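PDB 3MMG: nuclear inclusion protein A from Tobacco vein mottling virus, which probably acts as a cysteine-type peptidase of the 3C-like potyviral family, cutting peptide bonds with a chymotrypsin-like two-barrel fold. Local coordinates for residues R9-N12 and P13-A16; N115-K119 and S120-L124. The protein carries 3 engineered substitutions. All blocks are in the same frame, centred on the assembly; numbering follows the deposited sequence.

Interaction 1 (R9-N12 and P13-A16); sequences RDFN and PISA
F11 and S15 meet at the start of the short helix 12-15, where F11 holds the N-cap position. The amide N of S15 donates to the carbonyl O of F11 at 3.1 Å, and the bond is almost straight at 175°. One residue further on, the N of A16 reaches the O of N12 at 2.9 Å in a more bent bond. These two i to i+4 bonds make up the short helical turn.

The packed side of the turn carries F11, I14 and S15. CD1 of I14 comes to the edge of the F11 ring, near the ring plane, 4.4 Å from CD2 of F11. V112 and V156, on strands 109-116 and 154-157 of the six-stranded barrel, touch both side chains. I14 and S15 are buried against the strands beneath them, and OG of S15 is hydrogen-bonded to the backbone O of S113.

The solvent side is made by D10, N12 and P13. Here D10 forms an Asx turn ahead of the helix. With chi1 at -164°, its CG swings away from its own N, and this brings OD1 to the helix start. OD1 of D10 accepts a hydrogen bond from the backbone N of N12 at 3.0 Å, nearly along its C-O axis. ND2 of N12 donates to OD1 of D10 from above the carboxylate plane at 2.9 Å, while OD1 of N12 is hydrogen-bonded to OG of S123 in strand 121-133. CD of P13 lies 3.5 Å from the doubly held OD1 of D10.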
ATOM      1  N   ARG A   9       5.677  18.211  10.487  1.00 10.45           N
ATOM      2  CA  ARG A   9       5.372  16.848  10.976  1.00 10.56           C
ATOM      3  C   ARG A   9       6.497  15.902  10.602  1.00 10.00           C
ATOM      4  O   ARG A   9       7.124  16.080   9.560  1.00  9.80           O
ATOM      5  CB  ARG A   9       4.036  16.346  10.366  1.00 10.00           C
ATOM      6  CG  ARG A   9       3.686  14.855  10.623  1.00 12.38           C
ATOM      7  CD  ARG A   9       2.219  14.503  10.285  1.00 13.53           C
ATOM      8  NE  ARG A   9       1.268  15.082  11.230  1.00 14.92           N
ATOM      9  CZ  ARG A   9       1.040  14.636  12.465  1.00 16.73           C
ATOM     10  NH1 ARG A   9       1.681  13.576  12.948  1.00 17.39           N
ATOM     11  NH2 ARG A   9       0.162  15.274  13.236  1.00 20.79           N
ATOM     12  N   ASP A  10       6.716  14.896  11.460  1.00  9.19           N
ATOM     13  CA  ASP A  10       7.755  13.903  11.261  1.00 10.35           C
ATOM     14  C   ASP A  10       7.176  12.658  10.608  1.00 10.62           C
ATOM     15  O   ASP A  10       6.434  11.898  11.254  1.00 11.54           O
ATOM     16  CB  ASP A  10       8.360  13.522  12.621  1.00 10.56           C
ATOM     17  CG  ASP A  10       9.706  12.787  12.497  1.00 13.61           C
ATOM     18  OD1 ASP A  10       9.948  12.135  11.471  1.00 13.62           O
ATOM     19  OD2 ASP A  10      10.533  12.854  13.443  1.00 13.96           O
ATOM     20  N   PHE A  11       7.523  12.429   9.341  1.00 10.63           N
ATOM     21  CA  PHE A  11       7.043  11.234   8.632  1.00 10.00           C
ATOM     22  C   PHE A  11       8.090  10.129   8.560  1.00 10.89           C
ATOM     23  O   PHE A  11       7.914   9.101   7.881  1.00 10.60           O
ATOM     24  CB  PHE A  11       6.625  11.589   7.192  1.00  9.98           C
ATOM     25  CG  PHE A  11       5.518  12.586   7.126  1.00  9.57           C
ATOM     26  CD1 PHE A  11       5.796  13.937   6.978  1.00  9.90           C
ATOM     27  CD2 PHE A  11       4.194  12.164   7.191  1.00  9.88           C
ATOM     28  CE1 PHE A  11       4.741  14.861   6.899  1.00 10.40           C
ATOM     29  CE2 PHE A  11       3.141  13.073   7.113  1.00 11.91           C
ATOM     30  CZ  PHE A  11       3.429  14.418   6.969  1.00 10.75           C
ATOM     31  N   ASN A  12       9.216  10.343   9.228  1.00  9.94           N
ATOM     32  CA  ASN A  12      10.317   9.398   9.094  1.00  9.93           C
ATOM     33  C   ASN A  12      10.052   7.991   9.590  1.00 10.53           C
ATOM     34  O   ASN A  12      10.486   7.029   8.946  1.00  9.81           O
ATOM     35  CB  ASN A  12      11.584   9.987   9.719  1.00  9.58           C
ATOM     36  CG  ASN A  12      12.103  11.133   8.905  1.00 10.75           C
ATOM     37  OD1 ASN A  12      12.628  10.928   7.811  1.00 11.67           O
ATOM     38  ND2 ASN A  12      11.907  12.342   9.400  1.00  9.98           N
ATOM     39  N   PRO A  13       9.339   7.843  10.720  1.00 10.71           N
ATOM     40  CA  PRO A  13       9.008   6.466  11.131  1.00 10.95           C
ATOM     41  C   PRO A  13       8.199   5.660  10.106  1.00 11.09           C
ATOM     42  O   PRO A  13       8.365   4.431  10.006  1.00 11.00           O
ATOM     43  CB  PRO A  13       8.179   6.679  12.390  1.00 11.30           C
ATOM     44  CG  PRO A  13       8.692   7.976  12.966  1.00 11.84           C
ATOM     45  CD  PRO A  13       8.910   8.825  11.732  1.00 12.17           C
ATOM     46  N   ILE A  14       7.323   6.337   9.363  1.00 11.24           N
ATOM     47  CA  ILE A  14       6.610   5.672   8.260  1.00 10.66           C
ATOM     48  C   ILE A  14       7.539   5.277   7.131  1.00 10.68           C
ATOM     49  O   ILE A  14       7.522   4.124   6.690  1.00 11.72           O
ATOM     50  CB  ILE A  14       5.443   6.539   7.733  1.00 10.16           C
ATOM     51  CG1 ILE A  14       4.455   6.821   8.874  1.00 13.09           C
ATOM     52  CG2 ILE A  14       4.762   5.862   6.532  1.00 11.12           C
ATOM     53  CD1 ILE A  14       3.616   8.050   8.651  1.00 14.24           C
ATOM     54  N   SER A  15       8.350   6.232   6.672  0.50 10.67           N
ATOM     55  CA  SER A  15       9.344   5.993   5.636  0.50 11.03           C
ATOM     56  C   SER A  15      10.273   4.820   5.963  0.50 10.75           C
ATOM     57  O   SER A  15      10.677   4.080   5.066  0.50 10.53           O
ATOM     58  CB  SER A  15      10.160   7.267   5.415  0.50 11.07           C
ATOM     59  OG  SER A  15      11.168   7.058   4.462  0.50 13.67           O
ATOM     60  N   ALA A  16      10.599   4.653   7.246  1.00 10.62           N
ATOM     61  CA  ALA A  16      11.494   3.580   7.690  1.00 10.70           C
ATOM     62  C   ALA A  16      10.897   2.180   7.461  1.00 11.14           C
ATOM     63  O   ALA A  16      11.633   1.201   7.426  1.00 12.13           O
ATOM     64  CB  ALA A  16      11.872   3.768   9.147  1.00 10.56           C
TER

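Interaction 2 (N115-K119 and S120-L124); sequences NFQQK and SVSSL
N115 and S122 form an antiparallel hydrogen-bonded pair, with the N of N115 donating to the O of S122 at 2.8 Å and the N of S122 returning a bond to the O of N115 at 2.9 Å. F116 and V121 follow as a non-hydrogen-bonded pair. Beyond them the N of Q117 donates to the O of S120, and the chain turns through Q118 and K119.

The side chains of F116 and V121 lie side by side and point the same way. CG1 of V121 approaches the F116 ring obliquely, 3.5 Å from CD2 of F116. A chi1 of -58° sets CG1 of V121 opposite its carbonyl carbon and against the ring.

N115 and S122 occupy the other face. OG of S122 lies against CB of N115 at 3.2 Å. The extended Q117 side chain reaches over to S120 and S122, with OE1 of Q117 3.6 Å from OG of S122. NE2 of Q117 makes a weak, bent hydrogen bond to OG of S120 at 2.9 Å. A water joins the turn on this polar side. It accepts from the N of K119 at 2.9 Å and is also hydrogen-bonded to OG of S120 at 3.2 Å.

The contact is the exposed end of the beta hairpin 109-116 and 121-133, two neighbouring strands of the six-stranded barrel. Pairing continues inward with backbone hydrogen bonds between L124 and S113, while OG of S123 is hydrogen-bonded to OD1 of N12 in helix 12-15.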
ATOM      1  N   ASN A 115      13.622   6.623  -0.346  0.50 10.96           N
ATOM      2  CA  ASN A 115      14.692   6.459  -1.301  0.50 11.74           C
ATOM      3  C   ASN A 115      15.721   5.556  -0.641  0.50 11.78           C
ATOM      4  O   ASN A 115      15.964   5.662   0.568  0.50 11.37           O
ATOM      5  CB  ASN A 115      15.307   7.813  -1.607  0.50 12.52           C
ATOM      6  CG  ASN A 115      16.340   7.742  -2.696  0.50 14.15           C
ATOM      7  OD1 ASN A 115      17.417   8.305  -2.569  0.50 19.61           O
ATOM      8  ND2 ASN A 115      16.016   7.049  -3.776  0.50 17.50           N
ATOM      9  N   PHE A 116      16.319   4.665  -1.426  1.00 11.53           N
ATOM     10  CA  PHE A 116      17.321   3.742  -0.888  1.00 12.37           C
ATOM     11  C   PHE A 116      18.702   4.180  -1.362  1.00 13.05           C
ATOM     12  O   PHE A 116      18.918   4.389  -2.574  1.00 14.06           O
ATOM     13  CB  PHE A 116      16.969   2.291  -1.284  1.00 12.63           C
ATOM     14  CG  PHE A 116      15.666   1.825  -0.682  1.00 12.29           C
ATOM     15  CD1 PHE A 116      14.453   2.216  -1.244  1.00 14.21           C
ATOM     16  CD2 PHE A 116      15.648   1.102   0.484  1.00 12.45           C
ATOM     17  CE1 PHE A 116      13.249   1.837  -0.678  1.00 15.20           C
ATOM     18  CE2 PHE A 116      14.433   0.721   1.063  1.00 12.12           C
ATOM     19  CZ  PHE A 116      13.241   1.100   0.482  1.00 14.25           C
ATOM     20  N   GLN A 117      19.621   4.344  -0.404  1.00 12.28           N
ATOM     21  CA  GLN A 117      20.969   4.866  -0.675  1.00 13.96           C
ATOM     22  C   GLN A 117      21.997   3.828  -0.208  1.00 12.43           C
ATOM     23  O   GLN A 117      21.622   2.682   0.138  1.00 12.51           O
ATOM     24  CB  GLN A 117      21.175   6.222   0.020  1.00 13.92           C
ATOM     25  CG  GLN A 117      20.022   7.196  -0.264  1.00 17.95           C
ATOM     26  CD  GLN A 117      19.998   8.430   0.629  1.00 18.96           C
ATOM     27  OE1 GLN A 117      19.747   9.533   0.141  1.00 26.50           O
ATOM     28  NE2 GLN A 117      20.248   8.260   1.927  1.00 21.66           N
ATOM     29  N   GLN A 118      23.278   4.188  -0.209  1.00 11.82           N
ATOM     30  CA  GLN A 118      24.281   3.142   0.070  1.00 11.67           C
ATOM     31  C   GLN A 118      24.210   2.619   1.497  1.00 11.68           C
ATOM     32  O   GLN A 118      24.248   1.391   1.711  1.00 11.40           O
ATOM     33  CB  GLN A 118      25.692   3.635  -0.212  1.00 13.04           C
ATOM     34  CG  GLN A 118      26.705   2.511  -0.169  1.00 14.97           C
ATOM     35  CD  GLN A 118      28.092   2.974  -0.547  1.00 21.71           C
ATOM     36  OE1 GLN A 118      28.268   3.778  -1.469  1.00 23.28           O
ATOM     37  NE2 GLN A 118      29.094   2.442   0.144  1.00 23.73           N
ATOM     38  N   LYS A 119      24.148   3.532   2.467  1.00 11.00           N
ATOM     39  CA  LYS A 119      24.274   3.139   3.875  1.00 11.76           C
ATOM     40  C   LYS A 119      23.010   3.403   4.684  1.00 12.34           C
ATOM     41  O   LYS A 119      22.952   3.113   5.886  1.00 12.74           O
ATOM     42  CB  LYS A 119      25.443   3.908   4.529  1.00 12.32           C
ATOM     43  CG  LYS A 119      26.760   3.790   3.768  1.00 15.70           C
ATOM     44  CD  LYS A 119      27.882   4.360   4.608  1.00 19.15           C
ATOM     45  CE  LYS A 119      29.073   4.719   3.744  1.00 24.83           C
ATOM     46  NZ  LYS A 119      30.370   4.440   4.444  1.00 28.15           N
ATOM     47  N   SER A 120      22.000   3.942   4.012  1.00 12.30           N
ATOM     48  CA  SER A 120      20.839   4.520   4.693  1.00 13.38           C
ATOM     49  C   SER A 120      19.699   4.624   3.713  1.00 12.47           C
ATOM     50  O   SER A 120      19.856   4.352   2.513  1.00 11.92           O
ATOM     51  CB  SER A 120      21.169   5.963   5.169  1.00 14.52           C
ATOM     52  OG  SER A 120      21.502   6.807   4.050  1.00 18.65           O
ATOM     53  N   VAL A 121      18.530   5.000   4.216  1.00 11.97           N
ATOM     54  CA  VAL A 121      17.431   5.366   3.300  1.00 11.39           C
ATOM     55  C   VAL A 121      17.056   6.792   3.646  1.00 12.20           C
ATOM     56  O   VAL A 121      17.363   7.276   4.741  1.00 11.84           O
ATOM     57  CB  VAL A 121      16.170   4.474   3.474  1.00 12.41           C
ATOM     58  CG1 VAL A 121      16.524   3.002   3.258  1.00 11.26           C
ATOM     59  CG2 VAL A 121      15.524   4.690   4.854  1.00 13.37           C
ATOM     60  N   SER A 122      16.384   7.474   2.731  1.00 11.84           N
ATOM     61  CA  SER A 122      15.885   8.813   3.065  1.00 11.04           C
ATOM     62  C   SER A 122      14.381   8.856   2.867  1.00 11.35           C
ATOM     63  O   SER A 122      13.841   8.128   2.035  1.00 10.58           O
ATOM     64  CB  SER A 122      16.555   9.892   2.217  1.00 12.47           C
ATOM     65  OG  SER A 122      16.233   9.707   0.855  1.00 16.11           O
ATOM     66  N   SER A 123      13.728   9.729   3.629  1.00  9.04           N
ATOM     67  CA  SER A 123      12.277   9.896   3.572  1.00  8.64           C
ATOM     68  C   SER A 123      11.857  10.898   2.504  1.00  9.23           C
ATOM     69  O   SER A 123      12.524  11.924   2.299  1.00  8.85           O
ATOM     70  CB  SER A 123      11.735  10.366   4.932  1.00  8.09           C
ATOM     71  OG  SER A 123      12.350  11.586   5.362  1.00  8.67           O
ATOM     72  N   LEU A 124      10.700  10.635   1.900  1.00 10.02           N
ATOM     73  CA  LEU A 124      10.126  11.532   0.894  1.00 10.53           C
ATOM     74  C   LEU A 124       8.678  11.809   1.268  1.00 10.18           C
ATOM     75  O   LEU A 124       7.985  10.918   1.735  1.00 10.57           O
ATOM     76  CB  LEU A 124      10.188  10.883  -0.489  1.00 11.00           C
ATOM     77  CG  LEU A 124      11.516  10.177  -0.855  1.00 14.71           C
ATOM     78  CD1 LEU A 124      11.340   9.240  -2.013  1.00 18.80           C
ATOM     79  CD2 LEU A 124      12.561  11.182  -1.134  1.00 18.90           C
TER
HETATM   80  O   HOH W   1      24.158   6.419   2.303  1.00 16.85           O

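How the interactions relate
From the N terminus, interaction 1 comes first and shapes the turn that starts helix 12-15. The chain then enters strand 18-25 and builds the first sheet. About a hundred residues later, interaction 2 closes the hairpin between strands 109-116 and 121-133. The two contacts are in series and neither nest nor cross. In space they touch, with centres about 12 Å apart. OD1 of N12 and OG of S123 lie 2.6 Å apart, a probable hydrogen bond, and OG of S15 packs on CA of S123. These contacts probably tie the N-terminal helix to the hairpin of the six-stranded barrel.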